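Local coordinates for coatomer subunit delta (Saccharomyces cerevisiae, PDB 5FJZ), which forms part of the coatomer coat of Golgi-derived vesicles, probably serving retrograde Golgi-to-ER transport, and binds tryptophan-based motifs of Dsl1 through its mu-homology domain, at residues Ser68-Phe82 with Gln102-Pro114. Residues are numbered along the deposited sequence; the frame is centred on the assembly and turned at random.
Sequences SFQFKTHPNIDKQSF and QSLGVLRWRKVAP
Phe69, Phe71 and Trp109 gather into an aromatic cluster in which both phenylalanines meet the indole obliquely, where strand 72-73 pairs antiparallel with strand 104-113 at the edge of the mixed sheet of the mu-homology domain. Phe69 and Trp109 lie side by side with their CD1 atoms 3.8 Å apart, while Phe71 CE1 comes within 3.8 Å of Trp109 CB. One face of the Phe69 ring receives Lys111, whose CD sits 4.1 Å from the centroid, a CH-pi contact. With CG anti to the backbone N (chi1 -180°), extended Lys111 passes the ring, and its NZ makes a weak 3.4 Å hydrogen bond to Ser68 OG, itself hydrogen-bonded to Asp66. Were Phe69 an alanine, the lysine methylenes would probably lose the face they lie on, and Trp109 CD1 its aromatic neighbour. The backbones illustrate how a short edge strand is held: Lys72 N to Arg108 O and Arg108 N to Lys72 O both measure 2.9 Å, and Arg110 N to Phe69 O, at 171°, extends the pairing to the preceding 3-10 segment. Farther along, Leu107 lays CD1 over the face of Phe82, joining the helix beginning at Lys79 to the sheet. The opposite sheet face, carrying Lys72 and Arg108, turns to the bound Dsl1 peptide: Arg108 makes a cation-pi contact and the His74 ring stacks on an aromatic side chain. Asn76 N fixes that imidazole by donating to His74 ND1 at 2.9 Å.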
loop_
_atom_site.group_PDB
_atom_site.type_symbol
_atom_site.label_atom_id
_atom_site.label_comp_id
_atom_site.label_asym_id
_atom_site.label_seq_id
_atom_site.Cartn_x
_atom_site.Cartn_y
_atom_site.Cartn_z
ATOM N N SER A 68 26.358 0.535 10.786
ATOM C CA SER A 68 25.312 -0.529 10.782
ATOM C C SER A 68 23.952 0.107 11.120
ATOM O O SER A 68 22.910 -0.576 10.920
ATOM C CB SER A 68 25.668 -1.661 11.772
ATOM O OG SER A 68 25.686 -1.194 13.119
ATOM N N PHE A 69 23.915 1.340 11.619
ATOM C CA PHE A 69 22.669 2.061 11.852
ATOM C C PHE A 69 22.109 2.886 10.666
ATOM O O PHE A 69 20.965 3.259 10.723
ATOM C CB PHE A 69 22.751 2.923 13.105
ATOM C CG PHE A 69 22.487 2.137 14.355
ATOM C CD1 PHE A 69 21.215 1.927 14.792
ATOM C CD2 PHE A 69 23.526 1.547 15.039
ATOM C CE1 PHE A 69 20.986 1.184 15.953
ATOM C CE2 PHE A 69 23.320 0.812 16.208
ATOM C CZ PHE A 69 22.028 0.615 16.653
ATOM N N GLN A 70 22.885 3.032 9.605
ATOM C CA GLN A 70 22.627 3.929 8.456
ATOM C C GLN A 70 21.845 5.167 8.901
ATOM O O GLN A 70 20.687 5.309 8.514
ATOM C CB GLN A 70 21.828 3.171 7.360
ATOM C CG GLN A 70 22.701 2.480 6.375
ATOM C CD GLN A 70 23.164 3.461 5.280
ATOM O OE1 GLN A 70 23.927 4.404 5.529
ATOM N NE2 GLN A 70 22.729 3.212 4.073
ATOM N N PHE A 71 22.446 5.963 9.738
ATOM C CA PHE A 71 21.912 7.238 10.199
ATOM C C PHE A 71 21.699 8.104 8.946
ATOM O O PHE A 71 22.540 8.187 8.064
ATOM C CB PHE A 71 22.810 7.914 11.199
ATOM C CG PHE A 71 22.755 7.377 12.573
ATOM C CD1 PHE A 71 21.610 7.513 13.348
ATOM C CD2 PHE A 71 23.845 6.693 13.117
ATOM C CE1 PHE A 71 21.543 7.018 14.611
ATOM C CE2 PHE A 71 23.765 6.212 14.408
ATOM C CZ PHE A 71 22.635 6.381 15.153
ATOM N N LYS A 72 20.517 8.656 8.848
ATOM C CA LYS A 72 20.132 9.392 7.610
ATOM C C LYS A 72 19.431 10.616 8.099
ATOM O O LYS A 72 18.493 10.533 8.896
ATOM C CB LYS A 72 19.251 8.546 6.699
ATOM C CG LYS A 72 18.948 9.207 5.359
ATOM C CD LYS A 72 17.615 8.741 4.773
ATOM C CE LYS A 72 17.679 7.278 4.282
ATOM N NZ LYS A 72 17.457 6.257 5.371
ATOM N N THR A 73 19.974 11.767 7.742
ATOM C CA THR A 73 19.400 13.046 8.122
ATOM C C THR A 73 18.418 13.505 7.025
ATOM O O THR A 73 18.478 13.153 5.843
ATOM C CB THR A 73 20.446 14.190 8.287
ATOM O OG1 THR A 73 21.273 14.181 7.130
ATOM C CG2 THR A 73 21.266 14.029 9.566
ATOM N N HIS A 74 17.424 14.190 7.491
ATOM C CA HIS A 74 16.433 14.768 6.571
ATOM C C HIS A 74 17.153 15.654 5.563
ATOM O O HIS A 74 18.158 16.316 5.932
ATOM C CB HIS A 74 15.420 15.535 7.409
ATOM C CG HIS A 74 14.332 16.137 6.605
ATOM N ND1 HIS A 74 14.515 17.278 5.862
ATOM C CD2 HIS A 74 13.071 15.728 6.385
ATOM C CE1 HIS A 74 13.375 17.590 5.267
ATOM N NE2 HIS A 74 12.492 16.659 5.552
ATOM N N PRO A 75 16.683 15.694 4.287
ATOM C CA PRO A 75 17.320 16.603 3.303
ATOM C C PRO A 75 17.629 18.029 3.761
ATOM O O PRO A 75 18.710 18.559 3.411
ATOM C CB PRO A 75 16.366 16.599 2.135
ATOM C CG PRO A 75 15.693 15.308 2.223
ATOM C CD PRO A 75 15.633 14.890 3.666
ATOM N N ASN A 76 16.807 18.617 4.610
ATOM C CA ASN A 76 17.027 19.967 5.148
ATOM C C ASN A 76 17.945 20.073 6.348
ATOM O O ASN A 76 18.206 21.170 6.826
ATOM C CB ASN A 76 15.719 20.659 5.562
ATOM C CG ASN A 76 14.720 20.776 4.416
ATOM O OD1 ASN A 76 13.498 20.683 4.604
ATOM N ND2 ASN A 76 15.227 20.972 3.237
ATOM N N ILE A 77 18.437 18.955 6.840
ATOM C CA ILE A 77 19.270 18.909 8.032
ATOM C C ILE A 77 20.693 18.779 7.469
ATOM O O ILE A 77 20.949 18.087 6.495
ATOM C CB ILE A 77 18.901 17.698 8.953
ATOM C CG1 ILE A 77 17.525 17.907 9.548
ATOM C CG2 ILE A 77 19.930 17.471 10.049
ATOM C CD1 ILE A 77 17.359 19.100 10.462
ATOM N N ASP A 78 21.618 19.418 8.156
ATOM C CA ASP A 78 23.050 19.437 7.804
ATOM C C ASP A 78 23.793 18.133 8.256
ATOM O O ASP A 78 24.026 17.921 9.462
ATOM C CB ASP A 78 23.658 20.646 8.511
ATOM C CG ASP A 78 25.173 20.810 8.252
ATOM O OD1 ASP A 78 25.782 19.998 7.539
ATOM O OD2 ASP A 78 25.734 21.742 8.866
ATOM N N LYS A 79 24.039 17.258 7.291
ATOM C CA LYS A 79 24.649 15.948 7.552
ATOM C C LYS A 79 26.025 16.088 8.180
ATOM O O LYS A 79 26.361 15.368 9.130
ATOM C CB LYS A 79 24.711 15.141 6.257
ATOM C CG LYS A 79 25.266 13.723 6.367
ATOM C CD LYS A 79 24.784 13.028 7.660
ATOM C CE LYS A 79 23.798 11.901 7.423
ATOM N NZ LYS A 79 24.499 10.721 6.858
ATOM N N GLN A 80 26.807 17.066 7.703
ATOM C CA GLN A 80 28.190 17.232 8.220
ATOM C C GLN A 80 28.225 17.598 9.665
ATOM O O GLN A 80 29.034 17.023 10.411
ATOM C CB GLN A 80 28.963 18.283 7.410
ATOM C CG GLN A 80 29.046 17.981 5.944
ATOM C CD GLN A 80 29.895 16.754 5.754
ATOM O OE1 GLN A 80 29.494 15.720 6.232
ATOM N NE2 GLN A 80 31.094 16.857 5.122
ATOM N N SER A 81 27.370 18.528 10.101
ATOM C CA SER A 81 27.248 18.846 11.541
ATOM C C SER A 81 26.759 17.665 12.420
ATOM O O SER A 81 27.161 17.550 13.571
ATOM C CB SER A 81 26.286 19.992 11.795
ATOM O OG SER A 81 26.795 21.167 11.228
ATOM N N PHE A 82 25.886 16.835 11.884
ATOM C CA PHE A 82 25.460 15.660 12.641
ATOM C C PHE A 82 26.638 14.688 12.876
ATOM O O PHE A 82 26.919 14.191 14.005
ATOM C CB PHE A 82 24.331 14.963 11.868
ATOM C CG PHE A 82 24.093 13.579 12.348
ATOM C CD1 PHE A 82 23.412 13.364 13.552
ATOM C CD2 PHE A 82 24.518 12.497 11.614
ATOM C CE1 PHE A 82 23.158 12.063 13.995
ATOM C CE2 PHE A 82 24.266 11.208 12.055
ATOM C CZ PHE A 82 23.624 11.009 13.253
ATOM N N GLN A 102 4.176 20.912 14.107
ATOM C CA GLN A 102 4.261 19.801 13.129
ATOM C C GLN A 102 5.341 18.851 13.508
ATOM O O GLN A 102 6.433 19.261 14.005
ATOM C CB GLN A 102 4.576 20.273 11.715
ATOM C CG GLN A 102 3.698 21.416 11.239
ATOM C CD GLN A 102 4.339 22.796 11.371
ATOM O OE1 GLN A 102 5.094 23.088 12.318
ATOM N NE2 GLN A 102 4.000 23.671 10.448
ATOM N N SER A 103 5.088 17.576 13.262
ATOM C CA SER A 103 6.080 16.537 13.635
ATOM C C SER A 103 7.118 16.520 12.528
ATOM O O SER A 103 6.833 16.150 11.362
ATOM C CB SER A 103 5.474 15.127 13.809
ATOM O OG SER A 103 4.566 15.065 14.912
ATOM N N LEU A 104 8.319 16.913 12.859
ATOM C CA LEU A 104 9.383 17.037 11.885
ATOM C C LEU A 104 10.384 15.896 12.074
ATOM O O LEU A 104 11.082 15.843 13.100
ATOM C CB LEU A 104 10.088 18.357 12.020
ATOM C CG LEU A 104 9.236 19.583 12.075
ATOM C CD1 LEU A 104 10.112 20.798 12.392
ATOM C CD2 LEU A 104 8.459 19.840 10.785
ATOM N N GLY A 105 10.388 14.935 11.144
ATOM C CA GLY A 105 11.356 13.811 11.132
ATOM C C GLY A 105 12.728 14.320 10.732
ATOM O O GLY A 105 12.888 14.928 9.639
ATOM N N VAL A 106 13.685 14.264 11.636
ATOM C CA VAL A 106 14.990 14.916 11.347
ATOM C C VAL A 106 16.088 13.901 11.129
ATOM O O VAL A 106 17.115 14.197 10.533
ATOM C CB VAL A 106 15.386 16.006 12.371
ATOM C CG1 VAL A 106 14.425 17.221 12.321
ATOM C CG2 VAL A 106 15.589 15.486 13.768
ATOM N N LEU A 107 15.912 12.736 11.709
ATOM C CA LEU A 107 16.921 11.720 11.678
ATOM C C LEU A 107 16.246 10.370 11.729
ATOM O O LEU A 107 15.261 10.180 12.478
ATOM C CB LEU A 107 17.893 11.915 12.882
ATOM C CG LEU A 107 18.984 10.860 13.014
ATOM C CD1 LEU A 107 20.059 11.113 11.950
ATOM C CD2 LEU A 107 19.626 11.003 14.409
ATOM N N ARG A 108 16.750 9.436 10.975
ATOM C CA ARG A 108 16.264 8.052 10.937
ATOM C C ARG A 108 17.441 7.076 10.945
ATOM O O ARG A 108 18.587 7.429 10.603
ATOM C CB ARG A 108 15.575 7.796 9.569
ATOM C CG ARG A 108 14.195 8.361 9.504
ATOM C CD ARG A 108 13.724 8.241 8.066
ATOM N NE ARG A 108 12.274 8.436 7.989
ATOM C CZ ARG A 108 11.617 8.587 6.838
ATOM N NH1 ARG A 108 12.275 8.590 5.662
ATOM N NH2 ARG A 108 10.303 8.755 6.856
ATOM N N TRP A 109 17.164 5.862 11.398
ATOM C CA TRP A 109 18.138 4.810 11.515
ATOM C C TRP A 109 17.466 3.494 11.287
ATOM O O TRP A 109 16.281 3.367 11.440
ATOM C CB TRP A 109 18.943 4.921 12.841
ATOM C CG TRP A 109 18.160 4.907 14.100
ATOM C CD1 TRP A 109 17.956 3.823 14.927
ATOM C CD2 TRP A 109 17.542 6.022 14.722
ATOM N NE1 TRP A 109 17.177 4.243 16.046
ATOM C CE2 TRP A 109 16.979 5.592 15.952
ATOM C CE3 TRP A 109 17.519 7.403 14.444
ATOM C CZ2 TRP A 109 16.268 6.414 16.719
ATOM C CZ3 TRP A 109 16.820 8.200 15.245
ATOM C CH2 TRP A 109 16.202 7.749 16.348
ATOM N N ARG A 110 18.257 2.488 10.939
ATOM C CA ARG A 110 17.781 1.151 10.715
ATOM C C ARG A 110 18.900 0.156 10.906
ATOM O O ARG A 110 19.980 0.327 10.335
ATOM C CB ARG A 110 17.269 1.012 9.280
ATOM C CG ARG A 110 16.591 -0.311 9.003
ATOM C CD ARG A 110 15.804 -0.285 7.695
ATOM N NE ARG A 110 16.669 -0.473 6.578
ATOM C CZ ARG A 110 17.028 -1.648 6.080
ATOM N NH1 ARG A 110 16.474 -2.757 6.481
ATOM N NH2 ARG A 110 17.836 -1.718 5.042
ATOM N N LYS A 111 18.608 -0.918 11.602
ATOM C CA LYS A 111 19.625 -1.947 11.772
ATOM C C LYS A 111 18.966 -3.266 11.702
ATOM O O LYS A 111 17.804 -3.435 12.147
ATOM C CB LYS A 111 20.368 -1.762 13.107
ATOM C CG LYS A 111 21.400 -2.832 13.235
ATOM C CD LYS A 111 22.494 -2.475 14.204
ATOM C CE LYS A 111 23.431 -3.643 14.393
ATOM N NZ LYS A 111 24.311 -3.263 15.489
ATOM N N VAL A 112 19.686 -4.214 11.106
ATOM C CA VAL A 112 19.225 -5.543 10.916
ATOM C C VAL A 112 20.083 -6.542 11.687
ATOM O O VAL A 112 21.292 -6.351 11.894
ATOM C CB VAL A 112 19.097 -6.006 9.453
ATOM C CG1 VAL A 112 18.228 -5.073 8.607
ATOM C CG2 VAL A 112 20.419 -6.381 8.828
ATOM N N ALA A 113 19.488 -7.673 11.975
ATOM C CA ALA A 113 20.285 -8.765 12.557
ATOM C C ALA A 113 19.783 -10.071 12.019
ATOM O O ALA A 113 18.577 -10.230 11.615
ATOM C CB ALA A 113 20.273 -8.680 14.082
ATOM N N PRO A 114 20.703 -11.039 11.821
ATOM C CA PRO A 114 20.400 -12.291 11.143
ATOM C C PRO A 114 19.922 -13.451 12.095
ATOM O O PRO A 114 19.597 -13.198 13.244
ATOM C CB PRO A 114 21.763 -12.609 10.485
ATOM C CG PRO A 114 22.700 -12.207 11.567
ATOM C CD PRO A 114 22.174 -10.958 12.140
HETATM O O HOH W 1 22.510 -3.238 9.789
#